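Local coordinates for ABC transporter substrate binding protein (Ribose) (Agrobacterium vitis, PDB 4WUT) that binds beta-D-fucopyranose in the cleft between its two lobes and probably serves as the carbohydrate-binding component of an ABC transporter, at residues A155-V160 / N200-V205; S191-A196 / G217-T222. One frame throughout, in Å; residues are numbered along the deposited sequence.

The two contacts lie in the same lobe, on the same side of the chain's centre, with their own centres about 8 Å apart, and both draw on helix 195-208. Contact 2 sits where this helix begins, in loops beside the sugar; contact 1 lies further along it, where its inner face packs on strand 153-158. The end of that strand and the residue after it tie them together: Ser158 O probably accepts a hydrogen bond from Ser191 N at 2.9 Å, and Tyr159 O one from Gln192 N at 2.8 Å. Contact 2 supplies Asn219, Glu220 and Pro221 to the sugar pocket. The Met157 side chain of contact 1 is about 12 Å from the sugar, although Tyr159, two residues on in the same segment, lines the pocket.

Contact 1 (A155-V160 / N200-V205); sequences AVMSYV and NQTTDV. With CA (calcium ion), chain F.
The selenomethionine Met157 rests its terminal methyl on the backbone of helix 195-208, where CE lies 3.5 Å from both Gln201 C and Thr202 N. Its chain is bent at chi2 (-51°) and again at chi3 (-69°), which curls CE into the angle between Gln201 CB and Thr202 OG1. A flexible, unbranched residue suits a place that must be reached by bending. Thr202 OG1, whose hydrogen bond goes to Ala198 O in its own helix, merely borders the methyl. In the conformer given, one of two modelled, Val205 places CG2 3.9 Å from Met157 CE and CG1 3.7 Å from Ala155 CB, the single methyl of the alanine fitting against that branch.

Towards the end of the strand the packing gives way to water. One molecule donates to Ser158 O (3.0 Å) and to Gln201 OE1 (2.8 Å), while Gln201 NE2 bonds Tyr190 O. On the helix's outer side, Asn200 OD1 and both carboxylate oxygens of Asp204, one turn apart, bind a calcium ion together with a water. Strand and helix run nearly antiparallel (169°), as expected where the helix of a beta-alpha-beta crossover covers the parallel sheet in a lobe of a periplasmic sugar-binding protein.

Contact 2 (S191-A196 / G217-T222); sequences SQSQMA and GANEPT. With FCB (beta-D-fucopyranose), chain E.
Asn219 reaches from the sugar to Ser193, and each part of its side chain has work to do. CB lies against the sugar ring, 3.4 Å from O5 of the fucose. With chi1 at 80°, CG sits between the backbone N and the carbonyl carbon, folding the amide back over the start of helix 220-232. There OD1 accepts from Thr222 N (3.2 Å), the N-cap bond, and from Thr222 OG1 (2.7 Å), the two donors arriving from opposite faces of the amide plane. ND2 donates to Ser193 OG (3.0 Å), a little out of that plane. Asn219 ND2 also donates to FCB O4, at 3.1 Å. Ser193 OG also bonds Glu65, itself hydrogen-bonded to the sugar.

Behind this amide, Ser191 OG and Thr222 OG1 lie 2.7 Å apart, close enough for a hydrogen bond, though the Ser191 proton could go to Ser158 O instead. Ser191 OG also accepts from Ser193 N, an ST turn within the type I' turn 191-194. Pro221 lacks an N-H, which costs nothing in a helix's first turn, where no i-4 helical carbonyl awaits one; its CG lies 3.4 Å from Ser193 O. With OD1 held by two donors, the amide's orientation is fixed, and ND2 is presented as a donor to the sugar hydroxyl.

Contact 1 (A155-V160 / N200-V205)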
ATOM      1  N   ALA A 155      10.911  -1.828 -16.330  1.00 12.28           N
ATOM      2  CA  ALA A 155      11.460  -1.199 -15.129  1.00 12.01           C
ATOM      3  C   ALA A 155      10.542  -1.372 -13.947  1.00 11.15           C
ATOM      4  O   ALA A 155       9.318  -1.341 -14.086  1.00 10.83           O
ATOM      5  CB  ALA A 155      11.679   0.282 -15.378  1.00 12.44           C
ATOM      6  N   VAL A 156      11.135  -1.525 -12.759  1.00 10.95           N
ATOM      7  CA  VAL A 156      10.381  -1.631 -11.521  1.00 10.28           C
ATOM      8  C   VAL A 156      10.672  -0.407 -10.655  1.00 10.22           C
ATOM      9  O   VAL A 156      11.815  -0.215 -10.182  1.00 10.60           O
ATOM     10  CB  VAL A 156      10.747  -2.909 -10.747  1.00 10.26           C
ATOM     11  CG1 VAL A 156      10.096  -2.891  -9.384  1.00  9.74           C
ATOM     12  CG2 VAL A 156      10.301  -4.119 -11.550  1.00 10.44           C
HETATM   13  N   MSE A 157       9.638   0.402 -10.465  1.00  9.93           N
HETATM   14  CA  MSE A 157       9.671   1.597  -9.618  1.00  9.97           C
HETATM   15  C   MSE A 157       8.979   1.245  -8.312  1.00  9.42           C
HETATM   16  O   MSE A 157       7.742   1.106  -8.236  1.00  9.14           O
HETATM   17  CB  MSE A 157       8.946   2.773 -10.299  1.00 10.31           C
HETATM   18  CG  MSE A 157       9.257   2.912 -11.789  1.00 10.92           C
HETATM   19 SE   MSE A 157      11.165   2.943 -12.268  1.00 16.07          SE
HETATM   20  CE  MSE A 157      11.670   4.630 -11.542  1.00 12.38           C
ATOM     21  N   SER A 158       9.788   1.098  -7.258  1.00  9.44           N
ATOM     22  CA  SER A 158       9.268   0.754  -5.953  1.00  9.08           C
ATOM     23  C   SER A 158       9.357   1.957  -5.008  1.00  9.24           C
ATOM     24  O   SER A 158       9.630   3.062  -5.443  1.00  9.64           O
ATOM     25  CB  SER A 158      10.003  -0.459  -5.405  1.00  9.84           C
ATOM     26  OG  SER A 158       9.384  -0.905  -4.207  1.00 10.09           O
ATOM     27  N   TYR A 159       9.029   1.726  -3.745  1.00  9.80           N
ATOM     28  CA  TYR A 159       8.824   2.822  -2.813  1.00  9.25           C
ATOM     29  C   TYR A 159       9.829   2.760  -1.671  1.00  9.56           C
ATOM     30  O   TYR A 159      10.901   3.351  -1.769  1.00 10.14           O
ATOM     31  CB  TYR A 159       7.346   2.921  -2.341  1.00  9.02           C
ATOM     32  CG  TYR A 159       6.580   1.686  -1.996  1.00  8.94           C
ATOM     33  CD1 TYR A 159       6.147   0.812  -2.989  1.00  9.07           C
ATOM     34  CD2 TYR A 159       6.160   1.443  -0.696  1.00  9.37           C
ATOM     35  CE1 TYR A 159       5.393  -0.290  -2.698  1.00 10.11           C
ATOM     36  CE2 TYR A 159       5.393   0.341  -0.396  1.00  9.37           C
ATOM     37  CZ  TYR A 159       5.011  -0.526  -1.403  1.00  9.75           C
ATOM     38  OH  TYR A 159       4.245  -1.623  -1.116  1.00 10.41           O
ATOM     39  N   VAL A 160       9.476   2.066  -0.594  1.00  9.41           N
ATOM     40  CA  VAL A 160      10.392   1.914   0.547  1.00  9.85           C
ATOM     41  C   VAL A 160      10.845   0.468   0.603  1.00  9.93           C
ATOM     42  O   VAL A 160      10.027  -0.447   0.810  1.00  9.67           O
ATOM     43  CB  VAL A 160       9.717   2.337   1.873  1.00  9.93           C
ATOM     44  CG1 VAL A 160      10.646   2.091   3.072  1.00 10.74           C
ATOM     45  CG2 VAL A 160       9.313   3.831   1.850  1.00 10.12           C
ATOM     46  N   ASN A 200      11.325  11.985 -10.931  1.00  8.42           N
ATOM     47  CA  ASN A 200      12.712  12.053 -11.368  1.00  8.83           C
ATOM     48  C   ASN A 200      13.271  10.674 -11.733  1.00  8.43           C
ATOM     49  O   ASN A 200      13.855  10.512 -12.791  1.00  8.62           O
ATOM     50  CB  ASN A 200      13.579  12.691 -10.281  1.00 10.61           C
ATOM     51  CG  ASN A 200      15.047  12.819 -10.702  1.00 10.95           C
ATOM     52  OD1 ASN A 200      15.350  13.231 -11.820  1.00 12.75           O
ATOM     53  ND2 ASN A 200      15.953  12.423  -9.814  1.00 14.69           N
ATOM     54  N   GLN A 201      13.077   9.681 -10.869  1.00  9.51           N
ATOM     55  CA  GLN A 201      13.596   8.356 -11.166  1.00 10.68           C
ATOM     56  C   GLN A 201      13.017   7.786 -12.451  1.00 11.18           C
ATOM     57  O   GLN A 201      13.729   7.162 -13.210  1.00  9.56           O
ATOM     58  CB  GLN A 201      13.348   7.396  -9.995  1.00  8.56           C
ATOM     59  CG  GLN A 201      14.158   7.733  -8.795  1.00  7.59           C
ATOM     60  CD  GLN A 201      13.747   6.948  -7.557  1.00 11.10           C
ATOM     61  OE1 GLN A 201      12.599   6.531  -7.406  1.00 12.11           O
ATOM     62  NE2 GLN A 201      14.688   6.785  -6.651  1.00 13.06           N
ATOM     63  N   THR A 202      11.732   7.986 -12.676  1.00  9.15           N
ATOM     64  CA  THR A 202      11.124   7.559 -13.931  1.00  7.40           C
ATOM     65  C   THR A 202      11.653   8.311 -15.141  1.00  9.54           C
ATOM     66  O   THR A 202      11.970   7.730 -16.172  1.00  8.31           O
ATOM     67  CB  THR A 202       9.604   7.683 -13.863  1.00  7.46           C
ATOM     68  OG1 THR A 202       9.115   6.834 -12.817  1.00  8.89           O
ATOM     69  CG2 THR A 202       8.996   7.191 -15.139  1.00  8.20           C
ATOM     70  N   THR A 203      11.794   9.629 -15.020  1.00  7.70           N
ATOM     71  CA  THR A 203      12.370  10.401 -16.101  1.00  8.99           C
ATOM     72  C   THR A 203      13.757   9.852 -16.478  1.00  7.95           C
ATOM     73  O   THR A 203      14.086   9.656 -17.647  1.00  9.81           O
ATOM     74  CB  THR A 203      12.464  11.870 -15.693  1.00 12.61           C
ATOM     75  OG1 THR A 203      11.134  12.399 -15.555  1.00 11.56           O
ATOM     76  CG2 THR A 203      13.227  12.691 -16.745  1.00 11.20           C
ATOM     77  N   ASP A 204      14.517   9.493 -15.457  1.00  7.84           N
ATOM     78  CA  ASP A 204      15.849   8.998 -15.641  1.00  8.56           C
ATOM     79  C   ASP A 204      15.876   7.592 -16.248  1.00  7.96           C
ATOM     80  O   ASP A 204      16.693   7.339 -17.109  1.00  9.86           O
ATOM     81  CB  ASP A 204      16.615   9.084 -14.320  1.00  8.17           C
ATOM     82  CG  ASP A 204      16.893  10.541 -13.898  1.00 11.37           C
ATOM     83  OD1 ASP A 204      16.800  11.466 -14.740  1.00 10.94           O
ATOM     84  OD2 ASP A 204      17.208  10.754 -12.712  1.00 10.88           O
ATOM     85  N   VAL A 205      14.980   6.715 -15.808  0.74  8.69           N
ATOM     86  CA  VAL A 205      14.894   5.370 -16.367  0.74  8.83           C
ATOM     87  C   VAL A 205      14.478   5.394 -17.831  0.74  8.79           C
ATOM     88  O   VAL A 205      14.995   4.627 -18.637  0.74  9.44           O
ATOM     89  CB  VAL A 205      13.992   4.476 -15.530  0.74  9.17           C
ATOM     90  CG1 VAL A 205      13.914   3.086 -16.157  0.74 20.42           C
ATOM     91  CG2 VAL A 205      14.511   4.357 -14.157  0.74 21.48           C
TER
HETATM   92 CA    CA F 405      17.371  13.189 -13.155  1.00 10.59          CA
HETATM   93  O   HOH W   1      10.757   4.434  -7.877  1.00 10.94           O
HETATM   94  O   HOH W   2      16.218  14.385 -14.966  1.00 15.03           O

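Contact 2 (S191-A196 / G217-T222)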
ATOM      1  N   SER A 191      11.468   5.098  -4.489  1.00  7.69           N
ATOM      2  CA  SER A 191      11.008   6.481  -4.437  1.00  7.85           C
ATOM      3  C   SER A 191      10.877   7.029  -3.018  1.00  8.22           C
ATOM      4  O   SER A 191      10.656   8.233  -2.841  1.00  8.47           O
ATOM      5  CB  SER A 191       9.632   6.623  -5.043  1.00  7.83           C
ATOM      6  OG  SER A 191       8.688   5.966  -4.221  1.00  7.99           O
ATOM      7  N   GLN A 192      10.982   6.165  -2.010  1.00  8.80           N
ATOM      8  CA  GLN A 192      10.674   6.523  -0.601  1.00  9.17           C
ATOM      9  C   GLN A 192       9.235   7.067  -0.440  1.00  9.44           C
ATOM     10  O   GLN A 192       8.915   7.820   0.479  1.00 11.19           O
ATOM     11  CB  GLN A 192      11.702   7.505  -0.005  1.00 12.38           C
ATOM     12  CG  GLN A 192      13.129   7.059  -0.224  1.00 14.25           C
ATOM     13  CD  GLN A 192      13.379   5.710   0.355  1.00 19.99           C
ATOM     14  OE1 GLN A 192      12.776   5.333   1.362  1.00 23.05           O
ATOM     15  NE2 GLN A 192      14.275   4.969  -0.266  1.00 25.99           N
ATOM     16  N   SER A 193       8.356   6.618  -1.343  1.00  8.83           N
ATOM     17  CA  SER A 193       6.955   7.083  -1.391  1.00  9.12           C
ATOM     18  C   SER A 193       6.810   8.602  -1.603  1.00  9.41           C
ATOM     19  O   SER A 193       5.821   9.217  -1.194  1.00 11.37           O
ATOM     20  CB  SER A 193       6.153   6.622  -0.179  1.00  9.57           C
ATOM     21  OG  SER A 193       5.989   5.201  -0.253  1.00  9.33           O
ATOM     22  N   GLN A 194       7.812   9.184  -2.253  1.00 10.16           N
ATOM     23  CA  GLN A 194       7.774  10.601  -2.608  1.00  9.74           C
ATOM     24  C   GLN A 194       7.475  10.701  -4.095  1.00  9.42           C
ATOM     25  O   GLN A 194       8.251  10.219  -4.930  1.00 10.27           O
ATOM     26  CB  GLN A 194       9.100  11.289  -2.288  1.00 12.24           C
ATOM     27  CG  GLN A 194       9.425  11.373  -0.816  1.00 11.36           C
ATOM     28  CD  GLN A 194       8.453  12.241  -0.061  1.00 18.89           C
ATOM     29  OE1 GLN A 194       7.797  13.119  -0.635  1.00 19.83           O
ATOM     30  NE2 GLN A 194       8.345  12.006   1.234  1.00 22.13           N
HETATM   31  N   MSE A 195       6.322  11.296  -4.423  0.51  9.92           N
HETATM   32  CA  MSE A 195       5.903  11.521  -5.806  0.51  9.62           C
HETATM   33  C   MSE A 195       7.023  12.151  -6.634  0.51 10.08           C
HETATM   34  O   MSE A 195       7.348  11.672  -7.732  0.51 10.54           O
HETATM   35  CB  MSE A 195       4.635  12.397  -5.884  0.51 14.74           C
HETATM   36  CG  MSE A 195       3.323  11.719  -5.446  0.51 19.04           C
HETATM   37 SE   MSE A 195       1.678  12.841  -5.658  0.51 46.73          SE
HETATM   38  CE  MSE A 195       1.857  14.002  -4.097  0.51 21.73           C
ATOM     39  N   ALA A 196       7.617  13.212  -6.098  1.00  9.98           N
ATOM     40  CA  ALA A 196       8.638  13.956  -6.819  1.00 12.14           C
ATOM     41  C   ALA A 196       9.876  13.114  -7.109  1.00  9.83           C
ATOM     42  O   ALA A 196      10.486  13.230  -8.186  1.00 12.71           O
ATOM     43  CB  ALA A 196       9.027  15.210  -6.064  1.00 12.39           C
ATOM     44  N   GLY A 217       4.847   0.741 -11.340  1.00  7.35           N
ATOM     45  CA  GLY A 217       4.911   1.659 -10.214  1.00  7.72           C
ATOM     46  C   GLY A 217       4.157   1.077  -9.035  1.00  9.01           C
ATOM     47  O   GLY A 217       2.936   0.942  -9.099  1.00 10.07           O
ATOM     48  N   ALA A 218       4.851   0.741  -7.949  1.00  7.26           N
ATOM     49  CA  ALA A 218       4.289  -0.213  -7.006  1.00  9.19           C
ATOM     50  C   ALA A 218       3.433   0.333  -5.877  1.00  8.13           C
ATOM     51  O   ALA A 218       2.940  -0.429  -5.049  1.00  9.78           O
ATOM     52  CB  ALA A 218       5.408  -1.097  -6.450  1.00  9.00           C
ATOM     53  N   ASN A 219       3.280   1.649  -5.792  1.00  7.30           N
ATOM     54  CA  ASN A 219       2.311   2.239  -4.884  1.00  7.32           C
ATOM     55  C   ASN A 219       1.831   3.598  -5.396  1.00  8.53           C
ATOM     56  O   ASN A 219       2.287   4.087  -6.438  1.00  7.52           O
ATOM     57  CB  ASN A 219       2.831   2.324  -3.437  1.00  9.03           C
ATOM     58  CG  ASN A 219       3.763   3.502  -3.185  1.00  9.57           C
ATOM     59  OD1 ASN A 219       4.331   4.111  -4.092  1.00  9.24           O
ATOM     60  ND2 ASN A 219       3.945   3.813  -1.911  1.00  8.87           N
ATOM     61  N   GLU A 220       0.918   4.184  -4.647  1.00  9.80           N
ATOM     62  CA  GLU A 220       0.213   5.382  -5.094  1.00 10.22           C
ATOM     63  C   GLU A 220       1.149   6.535  -5.525  1.00 10.49           C
ATOM     64  O   GLU A 220       1.115   6.968  -6.687  1.00  8.82           O
ATOM     65  CB  GLU A 220      -0.818   5.830  -4.048  1.00  9.41           C
ATOM     66  CG  GLU A 220      -1.595   7.080  -4.456  1.00 11.02           C
ATOM     67  CD  GLU A 220      -2.473   7.598  -3.320  1.00 16.35           C
ATOM     68  OE1 GLU A 220      -1.922   8.090  -2.308  1.00 17.03           O
ATOM     69  OE2 GLU A 220      -3.709   7.492  -3.410  1.00 16.64           O
ATOM     70  N   PRO A 221       2.001   7.034  -4.611  1.00  8.29           N
ATOM     71  CA  PRO A 221       2.817   8.168  -5.043  1.00  9.57           C
ATOM     72  C   PRO A 221       3.820   7.794  -6.136  1.00  9.20           C
ATOM     73  O   PRO A 221       4.165   8.620  -6.985  1.00  9.32           O
ATOM     74  CB  PRO A 221       3.542   8.589  -3.768  1.00  9.46           C
ATOM     75  CG  PRO A 221       3.527   7.341  -2.904  1.00 10.22           C
ATOM     76  CD  PRO A 221       2.195   6.749  -3.184  1.00  9.35           C
ATOM     77  N   THR A 222       4.289   6.560  -6.133  1.00  7.78           N
ATOM     78  CA  THR A 222       5.290   6.156  -7.101  1.00  8.34           C
ATOM     79  C   THR A 222       4.630   6.103  -8.472  1.00  8.31           C
ATOM     80  O   THR A 222       5.204   6.544  -9.463  1.00  9.32           O
ATOM     81  CB  THR A 222       5.936   4.811  -6.729  1.00  7.33           C
ATOM     82  OG1 THR A 222       6.519   4.886  -5.419  1.00  8.97           O
ATOM     83  CG2 THR A 222       6.963   4.414  -7.715  1.00  9.25           C
TER
HETATM   84  C1  FCB E 404      -0.133   1.680  -0.734  1.00  6.39           C
HETATM   85  C2  FCB E 404       0.679   0.776   0.183  1.00 12.22           C
HETATM   86  C3  FCB E 404       0.925   1.392   1.451  1.00 13.19           C
HETATM   87  C4  FCB E 404       1.552   2.799   1.265  1.00 13.17           C
HETATM   88  C5  FCB E 404       0.605   3.546   0.286  1.00 12.00           C
HETATM   89  C6  FCB E 404       1.089   4.995  -0.014  1.00 13.06           C
HETATM   90  O1  FCB E 404      -0.030   1.139  -1.964  1.00 10.01           O
HETATM   91  O2  FCB E 404      -0.122  -0.421   0.384  1.00 11.33           O
HETATM   92  O3  FCB E 404       1.829   0.513   2.169  1.00 13.33           O
HETATM   93  O4  FCB E 404       2.912   2.712   0.772  1.00 15.67           O
HETATM   94  O5  FCB E 404       0.565   2.905  -0.912  1.00 14.30           O